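Local coordinates for protein cellulase CEL9M (Clostridium cellulolyticum, PDB 1IA6) that probably hydrolyses internal beta-1,4-glucosidic linkages in cellulose and related beta-glucans, as a metal-binding catalytic module of glycoside hydrolase family 9, at residues Y350-G353 and N357-I360; F32-A37 and H364-G369; G58-F63 and G130-Q135; G27-F32 and M94-K99. One frame throughout, in Å; residues are numbered along the deposited sequence.

Contact 1. Residues Y350-G353 and N357-I360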
loop_
_atom_site.group_PDB
_atom_site.type_symbol
_atom_site.label_atom_id
_atom_site.label_comp_id
_atom_site.label_asym_id
_atom_site.label_seq_id
_atom_site.Cartn_x
_atom_site.Cartn_y
_atom_site.Cartn_z
ATOM N N TYR A 350 7.859 -11.852 11.399
ATOM C CA TYR A 350 8.246 -11.247 10.134
ATOM C C TYR A 350 7.998 -9.744 10.120
ATOM O O TYR A 350 8.177 -9.075 9.097
ATOM C CB TYR A 350 7.543 -11.954 8.977
ATOM C CG TYR A 350 8.208 -13.277 8.672
ATOM C CD1 TYR A 350 9.507 -13.315 8.170
ATOM C CD2 TYR A 350 7.572 -14.488 8.943
ATOM C CE1 TYR A 350 10.161 -14.523 7.948
ATOM C CE2 TYR A 350 8.219 -15.709 8.724
ATOM C CZ TYR A 350 9.512 -15.716 8.226
ATOM O OH TYR A 350 10.165 -16.907 8.000
ATOM N N ILE A 351 7.590 -9.222 11.275
ATOM C CA ILE A 351 7.384 -7.790 11.441
ATOM C C ILE A 351 8.549 -7.334 12.317
ATOM O O ILE A 351 8.671 -7.753 13.468
ATOM C CB ILE A 351 6.061 -7.465 12.165
ATOM C CG1 ILE A 351 4.868 -7.891 11.305
ATOM C CG2 ILE A 351 5.980 -5.973 12.446
ATOM C CD1 ILE A 351 3.529 -7.659 11.978
ATOM N N ILE A 352 9.419 -6.496 11.771
ATOM C CA ILE A 352 10.571 -6.024 12.532
ATOM C C ILE A 352 10.147 -5.257 13.786
ATOM O O ILE A 352 9.217 -4.453 13.750
ATOM C CB ILE A 352 11.474 -5.128 11.655
ATOM C CG1 ILE A 352 12.080 -5.964 10.521
ATOM C CG2 ILE A 352 12.580 -4.495 12.499
ATOM C CD1 ILE A 352 12.888 -5.154 9.528
ATOM N N GLY A 353 10.823 -5.525 14.900
ATOM C CA GLY A 353 10.508 -4.835 16.139
ATOM C C GLY A 353 9.334 -5.399 16.919
ATOM O O GLY A 353 8.973 -4.874 17.976
ATOM N N ASN A 357 13.061 -12.719 17.638
ATOM C CA ASN A 357 14.069 -13.005 16.626
ATOM C C ASN A 357 13.763 -12.438 15.245
ATOM O O ASN A 357 13.830 -13.154 14.248
ATOM C CB ASN A 357 14.277 -14.518 16.525
ATOM C CG ASN A 357 15.643 -14.876 15.986
ATOM O OD1 ASN A 357 16.641 -14.235 16.326
ATOM N ND2 ASN A 357 15.703 -15.910 15.158
ATOM N N TRP A 358 13.452 -11.147 15.186
ATOM C CA TRP A 358 13.124 -10.504 13.918
ATOM C C TRP A 358 14.342 -10.214 13.038
ATOM O O TRP A 358 15.486 -10.298 13.486
ATOM C CB TRP A 358 12.340 -9.213 14.180
ATOM C CG TRP A 358 13.064 -8.207 15.028
ATOM C CD1 TRP A 358 14.143 -7.455 14.664
ATOM C CD2 TRP A 358 12.743 -7.826 16.371
ATOM N NE1 TRP A 358 14.512 -6.626 15.696
ATOM C CE2 TRP A 358 13.671 -6.834 16.756
ATOM C CE3 TRP A 358 11.760 -8.225 17.287
ATOM C CZ2 TRP A 358 13.644 -6.231 18.019
ATOM C CZ3 TRP A 358 11.735 -7.625 18.543
ATOM C CH2 TRP A 358 12.672 -6.639 18.895
ATOM N N CYS A 359 14.075 -9.880 11.781
ATOM C CA CYS A 359 15.112 -9.583 10.795
ATOM C C CYS A 359 16.020 -8.433 11.234
ATOM O O CYS A 359 15.539 -7.379 11.645
ATOM C CB CYS A 359 14.436 -9.244 9.461
ATOM S SG CYS A 359 15.544 -8.745 8.125
ATOM N N ILE A 360 17.334 -8.630 11.146
ATOM C CA ILE A 360 18.280 -7.590 11.543
ATOM C C ILE A 360 18.988 -6.945 10.353
ATOM O O ILE A 360 19.769 -6.004 10.526
ATOM C CB ILE A 360 19.362 -8.139 12.511
ATOM C CG1 ILE A 360 20.181 -9.225 11.816
ATOM C CG2 ILE A 360 18.706 -8.680 13.771
ATOM C CD1 ILE A 360 21.341 -9.750 12.652
#
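The indole of Trp-358 is the flat group of this contact, and the backbone of Gly-353 lies against one of its faces. Gly-353 N sits above the plane near the rim, 3.3 Å from Trp-358 CD2, and the carbonyl carbon of Ile-352 lies on that same face. Further along the chain Gly-353 CA stands almost squarely over the six-membered ring, 3.6 Å from its centroid and only 5° off the ring normal, a CH-pi contact. N, CA and C of the glycine follow the indole face, with no side chain there to hold them off. Near the five-membered ring the partner is aliphatic: Ile-352 CG2 approaches Trp-358 CD1 at 4.0 Å, the two side chains crossing at about a right angle. In Trp-358 CG is tucked between the backbone N and the carbonyl carbon (chi1 59°), which folds the indole back over the 350-353 segment. The other branch of Ile-352 serves the next residue, CG1 lying 3.9 Å from Cys-359 O and 4.2 Å from Cys-359 CB. Leu-384 also touches Trp-358. Hydrogen bonds outside the pair fix both segments: Ile-352 is joined through its backbone to Gly-387 and Ala-388, while Ile-360 N binds OD2 of Asp-401, a predicted active-site residue. What joins the two segments is therefore dispersion and CH-pi attraction between an aromatic face, a peptide, an isoleucine and a cysteine. Such contacts depend on shape rather than charge, and here they close a short loop whose second limb runs past the probable catalytic centre.

Contact 2. Residues F32-A37 and H364-G369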
loop_
_atom_site.group_PDB
_atom_site.type_symbol
_atom_site.label_atom_id
_atom_site.label_comp_id
_atom_site.label_asym_id
_atom_site.label_seq_id
_atom_site.Cartn_x
_atom_site.Cartn_y
_atom_site.Cartn_z
ATOM N N PHE A 32 10.601 8.044 14.959
ATOM C CA PHE A 32 12.009 7.694 14.832
ATOM C C PHE A 32 12.888 8.935 14.936
ATOM O O PHE A 32 12.814 9.832 14.096
ATOM C CB PHE A 32 12.253 6.991 13.495
ATOM C CG PHE A 32 11.433 5.746 13.309
ATOM C CD1 PHE A 32 11.595 4.657 14.161
ATOM C CD2 PHE A 32 10.499 5.661 12.280
ATOM C CE1 PHE A 32 10.837 3.497 13.991
ATOM C CE2 PHE A 32 9.736 4.507 12.100
ATOM C CZ PHE A 32 9.905 3.422 12.957
ATOM N N ASP A 33 13.724 8.984 15.967
ATOM C CA ASP A 33 14.596 10.134 16.149
ATOM C C ASP A 33 15.704 10.187 15.099
ATOM O O ASP A 33 16.377 11.205 14.958
ATOM C CB ASP A 33 15.204 10.138 17.560
ATOM C CG ASP A 33 15.933 8.853 17.889
ATOM O OD1 ASP A 33 16.754 8.401 17.063
ATOM O OD2 ASP A 33 15.695 8.298 18.984
ATOM N N TRP A 34 15.884 9.098 14.352
ATOM C CA TRP A 34 16.918 9.063 13.322
ATOM C C TRP A 34 16.451 9.570 11.957
ATOM O O TRP A 34 17.207 9.531 10.987
ATOM C CB TRP A 34 17.506 7.651 13.177
ATOM C CG TRP A 34 16.505 6.536 13.261
ATOM C CD1 TRP A 34 16.009 5.962 14.397
ATOM C CD2 TRP A 34 15.886 5.856 12.162
ATOM N NE1 TRP A 34 15.123 4.960 14.073
ATOM C CE2 TRP A 34 15.028 4.875 12.709
ATOM C CE3 TRP A 34 15.973 5.980 10.767
ATOM C CZ2 TRP A 34 14.260 4.021 11.909
ATOM C CZ3 TRP A 34 15.209 5.130 9.970
ATOM C CH2 TRP A 34 14.362 4.163 10.548
ATOM N N ARG A 35 15.212 10.048 11.882
ATOM C CA ARG A 35 14.688 10.589 10.629
ATOM C C ARG A 35 14.568 12.106 10.727
ATOM O O ARG A 35 14.176 12.643 11.766
ATOM C CB ARG A 35 13.312 10.001 10.292
ATOM C CG ARG A 35 13.326 8.591 9.696
ATOM C CD ARG A 35 14.293 8.462 8.521
ATOM N NE ARG A 35 14.326 9.662 7.686
ATOM C CZ ARG A 35 13.383 10.019 6.820
ATOM N NH1 ARG A 35 12.302 9.267 6.644
ATOM N NH2 ARG A 35 13.514 11.151 6.140
ATOM N N GLY A 36 14.912 12.789 9.638
ATOM C CA GLY A 36 14.829 14.237 9.600
ATOM C C GLY A 36 14.450 14.728 8.214
ATOM O O GLY A 36 14.081 13.933 7.350
ATOM N N ALA A 37 14.549 16.036 7.993
ATOM C CA ALA A 37 14.211 16.623 6.699
ATOM C C ALA A 37 15.078 16.066 5.578
ATOM O O ALA A 37 16.288 15.908 5.740
ATOM C CB ALA A 37 14.361 18.146 6.761
ATOM N N HIS A 364 17.005 -1.407 3.800
ATOM C CA HIS A 364 16.485 -0.057 3.989
ATOM C C HIS A 364 17.654 0.873 4.316
ATOM O O HIS A 364 18.328 0.712 5.332
ATOM C CB HIS A 364 15.457 -0.092 5.127
ATOM C CG HIS A 364 14.657 1.165 5.283
ATOM N ND1 HIS A 364 15.109 2.253 5.998
ATOM C CD2 HIS A 364 13.415 1.490 4.851
ATOM C CE1 HIS A 364 14.180 3.193 6.002
ATOM N NE2 HIS A 364 13.141 2.754 5.314
ATOM N N ARG A 365 17.893 1.848 3.446
ATOM C CA ARG A 365 19.009 2.768 3.635
ATOM C C ARG A 365 19.011 3.548 4.948
ATOM O O ARG A 365 20.013 3.548 5.664
ATOM C CB ARG A 365 19.092 3.727 2.442
ATOM C CG ARG A 365 19.556 3.031 1.167
ATOM C CD ARG A 365 19.393 3.902 -0.068
ATOM N NE ARG A 365 19.950 3.254 -1.255
ATOM C CZ ARG A 365 19.427 2.192 -1.860
ATOM N NH1 ARG A 365 18.313 1.631 -1.404
ATOM N NH2 ARG A 365 20.028 1.683 -2.928
ATOM N N ALA A 366 17.906 4.208 5.270
ATOM C CA ALA A 366 17.843 4.988 6.505
ATOM C C ALA A 366 18.051 4.127 7.754
ATOM O O ALA A 366 18.858 4.471 8.621
ATOM C CB ALA A 366 16.510 5.729 6.591
ATOM N N ALA A 367 17.330 3.012 7.846
ATOM C CA ALA A 367 17.455 2.123 9.002
ATOM C C ALA A 367 18.853 1.512 9.112
ATOM O O ALA A 367 19.389 1.374 10.210
ATOM C CB ALA A 367 16.403 1.010 8.931
ATOM N N ASN A 368 19.438 1.144 7.977
ATOM C CA ASN A 368 20.773 0.550 7.977
ATOM C C ASN A 368 21.753 1.484 8.693
ATOM O O ASN A 368 22.527 1.049 9.549
ATOM C CB ASN A 368 21.224 0.278 6.542
ATOM C CG ASN A 368 22.601 -0.346 6.474
ATOM O OD1 ASN A 368 23.586 0.335 6.210
ATOM N ND2 ASN A 368 22.676 -1.647 6.727
ATOM N N GLY A 369 21.708 2.765 8.335
ATOM C CA GLY A 369 22.549 3.761 8.978
ATOM C C GLY A 369 24.018 3.838 8.605
ATOM O O GLY A 369 24.752 4.644 9.178
#
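An N-capped helical turn, 365-368, meets the type I beta turn from Phe-32 to Arg-35 here, with Trp-34 of the turn reaching across to the helix. The benzo end of its indole does the touching: Ala-366 CB arrives at the edge, near the ring plane, 3.7 Å from Trp-34 CZ3. Ala-367 follows one residue on, its CB lying 4.1 Å from Trp-34 CH2. Phe-32 CB rests over one face of the indole, so the ring is bordered by its own turn as well as by the helix. Arg-35 adds an aliphatic touch from its bent chain, CD standing 4.0 Å from Ala-366 CB. Its polar end serves another purpose. The guanidinium forms a salt bridge with Glu-133 and hydrogen-bonds to the carbonyls of Ala-19 and Lys-21, beside the zinc-binding residues Cys-38 and His-55. That network fixes a charged group whose stem packs against alanine, a worked case of one side chain doing apolar and polar duty at once. On the helical side His-364 supplies the cap, and its NE2 is hydrogen-bonded to Asn-20 OD1. The capping bond runs from Ala-367 N to His-364 ND1 at 3.0 Å, the donor lying only 7° out of the imidazole plane.

Contact 3. Residues G58-F63 and G130-Q135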
loop_
_atom_site.group_PDB
_atom_site.type_symbol
_atom_site.label_atom_id
_atom_site.label_comp_id
_atom_site.label_asym_id
_atom_site.label_seq_id
_atom_site.Cartn_x
_atom_site.Cartn_y
_atom_site.Cartn_z
ATOM N N GLY A 58 13.214 0.696 0.166
ATOM C CA GLY A 58 14.472 0.848 0.874
ATOM C C GLY A 58 15.251 1.957 0.194
ATOM O O GLY A 58 16.332 2.349 0.639
ATOM N N ASP A 59 14.685 2.448 -0.906
ATOM C CA ASP A 59 15.273 3.525 -1.688
ATOM C C ASP A 59 14.536 4.831 -1.393
ATOM O O ASP A 59 13.711 4.891 -0.482
ATOM C CB ASP A 59 15.210 3.203 -3.186
ATOM C CG ASP A 59 13.810 2.849 -3.654
ATOM O OD1 ASP A 59 12.870 2.916 -2.838
ATOM O OD2 ASP A 59 13.649 2.505 -4.845
ATOM N N HIS A 60 14.803 5.867 -2.182
ATOM C CA HIS A 60 14.194 7.162 -1.918
ATOM C C HIS A 60 13.335 7.761 -3.021
ATOM O O HIS A 60 12.868 8.891 -2.901
ATOM C CB HIS A 60 15.301 8.140 -1.522
ATOM C CG HIS A 60 16.107 7.683 -0.346
ATOM N ND1 HIS A 60 17.472 7.861 -0.261
ATOM C CD2 HIS A 60 15.739 7.052 0.796
ATOM C CE1 HIS A 60 17.910 7.358 0.879
ATOM N NE2 HIS A 60 16.878 6.861 1.540
ATOM N N VAL A 61 13.120 7.007 -4.089
ATOM C CA VAL A 61 12.296 7.488 -5.190
ATOM C C VAL A 61 10.820 7.431 -4.801
ATOM O O VAL A 61 10.401 6.550 -4.051
ATOM C CB VAL A 61 12.508 6.623 -6.450
ATOM C CG1 VAL A 61 11.585 7.085 -7.577
ATOM C CG2 VAL A 61 13.965 6.704 -6.884
ATOM N N LYS A 62 10.037 8.384 -5.300
ATOM C CA LYS A 62 8.608 8.396 -5.034
ATOM C C LYS A 62 7.938 7.952 -6.333
ATOM O O LYS A 62 7.829 8.725 -7.283
ATOM C CB LYS A 62 8.160 9.801 -4.605
ATOM C CG LYS A 62 8.920 10.280 -3.365
ATOM C CD LYS A 62 8.390 11.580 -2.768
ATOM C CE LYS A 62 8.748 12.786 -3.613
ATOM N NZ LYS A 62 8.516 14.050 -2.853
ATOM N N PHE A 63 7.542 6.680 -6.371
ATOM C CA PHE A 63 6.891 6.062 -7.529
ATOM C C PHE A 63 5.378 6.206 -7.412
ATOM O O PHE A 63 4.783 5.733 -6.453
ATOM C CB PHE A 63 7.249 4.572 -7.602
ATOM C CG PHE A 63 8.663 4.296 -8.045
ATOM C CD1 PHE A 63 9.040 4.491 -9.372
ATOM C CD2 PHE A 63 9.605 3.815 -7.145
ATOM C CE1 PHE A 63 10.339 4.206 -9.796
ATOM C CE2 PHE A 63 10.908 3.525 -7.559
ATOM C CZ PHE A 63 11.274 3.721 -8.886
ATOM N N GLY A 130 23.120 5.711 1.754
ATOM C CA GLY A 130 23.367 6.572 2.893
ATOM C C GLY A 130 22.024 7.112 3.345
ATOM O O GLY A 130 20.993 6.746 2.775
ATOM N N ALA A 131 22.026 7.975 4.354
ATOM C CA ALA A 131 20.785 8.546 4.868
ATOM C C ALA A 131 20.126 9.464 3.845
ATOM O O ALA A 131 20.802 10.183 3.113
ATOM C CB ALA A 131 21.060 9.317 6.155
ATOM N N PRO A 132 18.785 9.441 3.774
ATOM C CA PRO A 132 18.103 10.307 2.810
ATOM C C PRO A 132 18.362 11.782 3.106
ATOM O O PRO A 132 18.351 12.613 2.203
ATOM C CB PRO A 132 16.630 9.923 2.975
ATOM C CG PRO A 132 16.550 9.444 4.399
ATOM C CD PRO A 132 17.819 8.625 4.530
ATOM N N GLU A 133 18.612 12.094 4.375
ATOM C CA GLU A 133 18.868 13.473 4.782
ATOM C C GLU A 133 20.163 14.032 4.196
ATOM O O GLU A 133 20.317 15.251 4.074
ATOM C CB GLU A 133 18.933 13.580 6.311
ATOM C CG GLU A 133 17.637 13.250 7.048
ATOM C CD GLU A 133 17.405 11.759 7.209
ATOM O OE1 GLU A 133 18.288 10.967 6.822
ATOM O OE2 GLU A 133 16.335 11.380 7.736
ATOM N N GLU A 134 21.088 13.147 3.834
ATOM C CA GLU A 134 22.373 13.575 3.286
ATOM C C GLU A 134 22.503 13.367 1.778
ATOM O O GLU A 134 23.579 13.566 1.210
ATOM C CB GLU A 134 23.514 12.852 4.007
ATOM C CG GLU A 134 23.476 13.005 5.522
ATOM C CD GLU A 134 24.628 12.304 6.215
ATOM O OE1 GLU A 134 24.832 11.098 5.960
ATOM O OE2 GLU A 134 25.325 12.956 7.020
ATOM N N GLN A 135 21.415 12.961 1.130
ATOM C CA GLN A 135 21.429 12.754 -0.314
ATOM C C GLN A 135 21.109 14.104 -0.951
ATOM O O GLN A 135 19.952 14.507 -1.031
ATOM C CB GLN A 135 20.384 11.708 -0.705
ATOM C CG GLN A 135 20.334 11.401 -2.186
ATOM C CD GLN A 135 19.433 10.226 -2.492
ATOM O OE1 GLN A 135 18.393 10.054 -1.858
ATOM N NE2 GLN A 135 19.821 9.415 -3.473
#
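His-60 reaches from the loop before strand 62-63 to the 130-135 segment, and every part of its side chain finds a neighbour there. CB, the first atom, passes 3.7 Å from Gln-135 OE1. From it CG leaves anti to the carbonyl carbon and beside the backbone N (chi1 -57°), directing the ring at the 3-10 turn 132-134. ND1 then donates to Gln-135 OE1 over 2.9 Å. The bond is bent, with 143° at the hydrogen; the donor stands above the carbonyl plane, and the amide is turned steeply against the imidazole. Pro-132 covers one face of the ring in a CH-pi contact, its CB 3.7 Å from His-60 CD2 and closest to His-60 NE2 at 3.4 Å. CE1 meets Gly-130 O at the ring edge, 3.7 Å away; this buried oxygen has no hydrogen-bonding partner in the model. The extended chain of Gln-135 carries OE1 to two imidazoles, since that oxygen is also hydrogen-bonded to NE2 of His-39. Thus one acceptor ties His-60 to a zinc ligand, while Pro-132 touches His-55, another. His-39 and His-55 bind the zinc ion together with Cys-22 and Cys-38, and the arrangement is that of a second shell, in which bonded and packed neighbours probably help to position the histidines of a Cys2His2 metal site.

Contact 4. Residues G27-F32 and M94-K99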
loop_
_atom_site.group_PDB
_atom_site.type_symbol
_atom_site.label_atom_id
_atom_site.label_comp_id
_atom_site.label_asym_id
_atom_site.label_seq_id
_atom_site.Cartn_x
_atom_site.Cartn_y
_atom_site.Cartn_z
ATOM N N GLY A 27 10.529 14.896 9.693
ATOM C CA GLY A 27 10.798 14.641 11.097
ATOM C C GLY A 27 9.765 15.145 12.089
ATOM O O GLY A 27 9.882 14.895 13.289
ATOM N N GLU A 28 8.752 15.851 11.603
ATOM C CA GLU A 28 7.718 16.384 12.482
ATOM C C GLU A 28 6.774 15.282 12.960
ATOM O O GLU A 28 6.167 14.580 12.156
ATOM C CB GLU A 28 6.938 17.478 11.749
ATOM C CG GLU A 28 6.014 18.290 12.634
ATOM C CD GLU A 28 5.504 19.537 11.936
ATOM O OE1 GLU A 28 6.343 20.370 11.526
ATOM O OE2 GLU A 28 4.270 19.683 11.795
ATOM N N ASN A 29 6.669 15.132 14.278
ATOM C CA ASN A 29 5.805 14.122 14.877
ATOM C C ASN A 29 6.182 12.730 14.361
ATOM O O ASN A 29 5.322 11.877 14.139
ATOM C CB ASN A 29 4.339 14.440 14.557
ATOM C CG ASN A 29 3.367 13.747 15.497
ATOM O OD1 ASN A 29 2.281 14.262 15.766
ATOM N ND2 ASN A 29 3.745 12.575 15.991
ATOM N N ASN A 30 7.482 12.514 14.175
ATOM C CA ASN A 30 8.001 11.239 13.693
ATOM C C ASN A 30 8.497 10.451 14.906
ATOM O O ASN A 30 9.232 10.988 15.733
ATOM C CB ASN A 30 9.158 11.499 12.725
ATOM C CG ASN A 30 9.526 10.280 11.906
ATOM O OD1 ASN A 30 9.841 9.225 12.449
ATOM N ND2 ASN A 30 9.493 10.427 10.586
ATOM N N VAL A 31 8.098 9.184 15.019
ATOM C CA VAL A 31 8.510 8.365 16.158
ATOM C C VAL A 31 9.984 7.989 16.136
ATOM O O VAL A 31 10.554 7.650 17.170
ATOM C CB VAL A 31 7.696 7.056 16.246
ATOM C CG1 VAL A 31 6.216 7.372 16.365
ATOM C CG2 VAL A 31 7.972 6.188 15.031
ATOM N N PHE A 32 10.601 8.044 14.959
ATOM C CA PHE A 32 12.009 7.694 14.832
ATOM C C PHE A 32 12.888 8.935 14.936
ATOM O O PHE A 32 12.814 9.832 14.096
ATOM C CB PHE A 32 12.253 6.991 13.495
ATOM C CG PHE A 32 11.433 5.746 13.309
ATOM C CD1 PHE A 32 11.595 4.657 14.161
ATOM C CD2 PHE A 32 10.499 5.661 12.280
ATOM C CE1 PHE A 32 10.837 3.497 13.991
ATOM C CE2 PHE A 32 9.736 4.507 12.100
ATOM C CZ PHE A 32 9.905 3.422 12.957
ATOM N N MET A 94 -2.963 7.032 12.433
ATOM C CA MET A 94 -3.341 6.574 11.101
ATOM C C MET A 94 -3.730 7.759 10.215
ATOM O O MET A 94 -3.313 7.844 9.059
ATOM C CB MET A 94 -4.512 5.593 11.198
ATOM C CG MET A 94 -4.963 5.038 9.864
ATOM S SD MET A 94 -3.732 3.935 9.128
ATOM C CE MET A 94 -4.771 2.998 8.035
ATOM N N LEU A 95 -4.533 8.673 10.756
ATOM C CA LEU A 95 -4.962 9.842 9.994
ATOM C C LEU A 95 -3.783 10.725 9.612
ATOM O O LEU A 95 -3.777 11.335 8.542
ATOM C CB LEU A 95 -6.002 10.646 10.787
ATOM C CG LEU A 95 -7.378 9.973 10.848
ATOM C CD1 LEU A 95 -8.289 10.725 11.808
ATOM C CD2 LEU A 95 -7.980 9.930 9.456
ATOM N N GLN A 96 -2.783 10.795 10.483
ATOM C CA GLN A 96 -1.603 11.589 10.182
ATOM C C GLN A 96 -0.850 10.973 8.999
ATOM O O GLN A 96 -0.402 11.694 8.112
ATOM C CB GLN A 96 -0.684 11.670 11.402
ATOM C CG GLN A 96 -1.378 12.240 12.632
ATOM C CD GLN A 96 -0.422 12.519 13.772
ATOM O OE1 GLN A 96 0.445 11.704 14.080
ATOM N NE2 GLN A 96 -0.585 13.674 14.414
ATOM N N GLN A 97 -0.725 9.648 8.976
ATOM C CA GLN A 97 -0.015 8.977 7.882
ATOM C C GLN A 97 -0.752 9.225 6.573
ATOM O O GLN A 97 -0.140 9.500 5.541
ATOM C CB GLN A 97 0.081 7.465 8.129
ATOM C CG GLN A 97 0.603 7.068 9.508
ATOM C CD GLN A 97 1.965 7.654 9.818
ATOM O OE1 GLN A 97 2.160 8.867 9.754
ATOM N NE2 GLN A 97 2.915 6.794 10.168
ATOM N N LEU A 98 -2.075 9.136 6.628
ATOM C CA LEU A 98 -2.896 9.346 5.443
ATOM C C LEU A 98 -2.824 10.782 4.931
ATOM O O LEU A 98 -2.688 11.011 3.729
ATOM C CB LEU A 98 -4.351 8.966 5.737
ATOM C CG LEU A 98 -4.576 7.459 5.892
ATOM C CD1 LEU A 98 -5.928 7.186 6.527
ATOM C CD2 LEU A 98 -4.479 6.799 4.527
ATOM N N LYS A 99 -2.899 11.752 5.834
ATOM C CA LYS A 99 -2.845 13.139 5.399
ATOM C C LYS A 99 -1.489 13.474 4.789
ATOM O O LYS A 99 -1.392 14.346 3.921
ATOM C CB LYS A 99 -3.150 14.096 6.553
ATOM C CG LYS A 99 -3.452 15.516 6.067
ATOM C CD LYS A 99 -3.942 16.417 7.186
ATOM C CE LYS A 99 -4.422 17.763 6.646
ATOM N NZ LYS A 99 -3.346 18.479 5.908
#
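Asn-29 and Gln-96 make the whole of this contact, two amides meeting at the protein surface. Its close part is a single hydrogen bond, from Gln-96 NE2 to Asn-29 OD1 at 3.2 Å. Asn-29 was modelled in two conformers, and the bond, described for one of them, is doubtful as a permanent link. It is not straight, with 143° at the hydrogen, and the donor stands well above the carbonyl plane of Asn-29 rather than on a lone pair. The amide planes are nearly perpendicular, 89° apart, so the groups cross instead of pairing side by side. Gln-96 reaches over with its chain extended beyond CG, while in Asn-29 CG lies anti to the backbone N (chi1 -161°), which carries the amide out from the turn toward the helix. The loose side is where Gln-96 OE1 comes 3.6 Å from Asn-29 OD1, two oxygens that gain nothing from each other, and where Asn-29 is exposed. The firmer packing belongs to the residues next in sequence, Asn-30 and Gln-97. Asn-30 makes an Asx turn, OD1 accepting from Phe-32 N at 2.9 Å, while its ND2 binds the carbonyls of Asp-18 and Ala-26. Gln-97 hydrogen-bonds to Lys-21, Ile-14 and Asp-18, and Leu-98 packs on helices 64-80 and 152-169. Asn-29 occupies the third place of a type II beta turn from Gly-27 to Asn-30, with the positive phi usual there. The contact is thus a surface touch between a beta turn and helix 91-107, consistent with the (alpha/alpha)6 barrel of family 9 enzymes.

Overall arrangement
Contacts 1, 2 and 3 are largely buried, whereas contact 4 lies at the surface and buries the least area. Contacts 2 and 3, centres about 10 Å apart, both lie beside the zinc site and are joined by Glu-133, whose OE2 forms a salt bridge with Arg-35 NE and probably accepts from Gly-36 N. The 27-37 loop, whose Phe-32 belongs to contacts 2 and 4, meets helix 91-107 through Asn-29 and helix 365-368 through Trp-34 and Arg-35. Contact 1 stands apart, near the predicted catalytic Asp-401. Chemistry follows place: aromatic and aliphatic packing in contacts 1 and 2, packing plus a hydrogen bond in contact 3, and a single, doubtful hydrogen bond between two side-chain amides in contact 4.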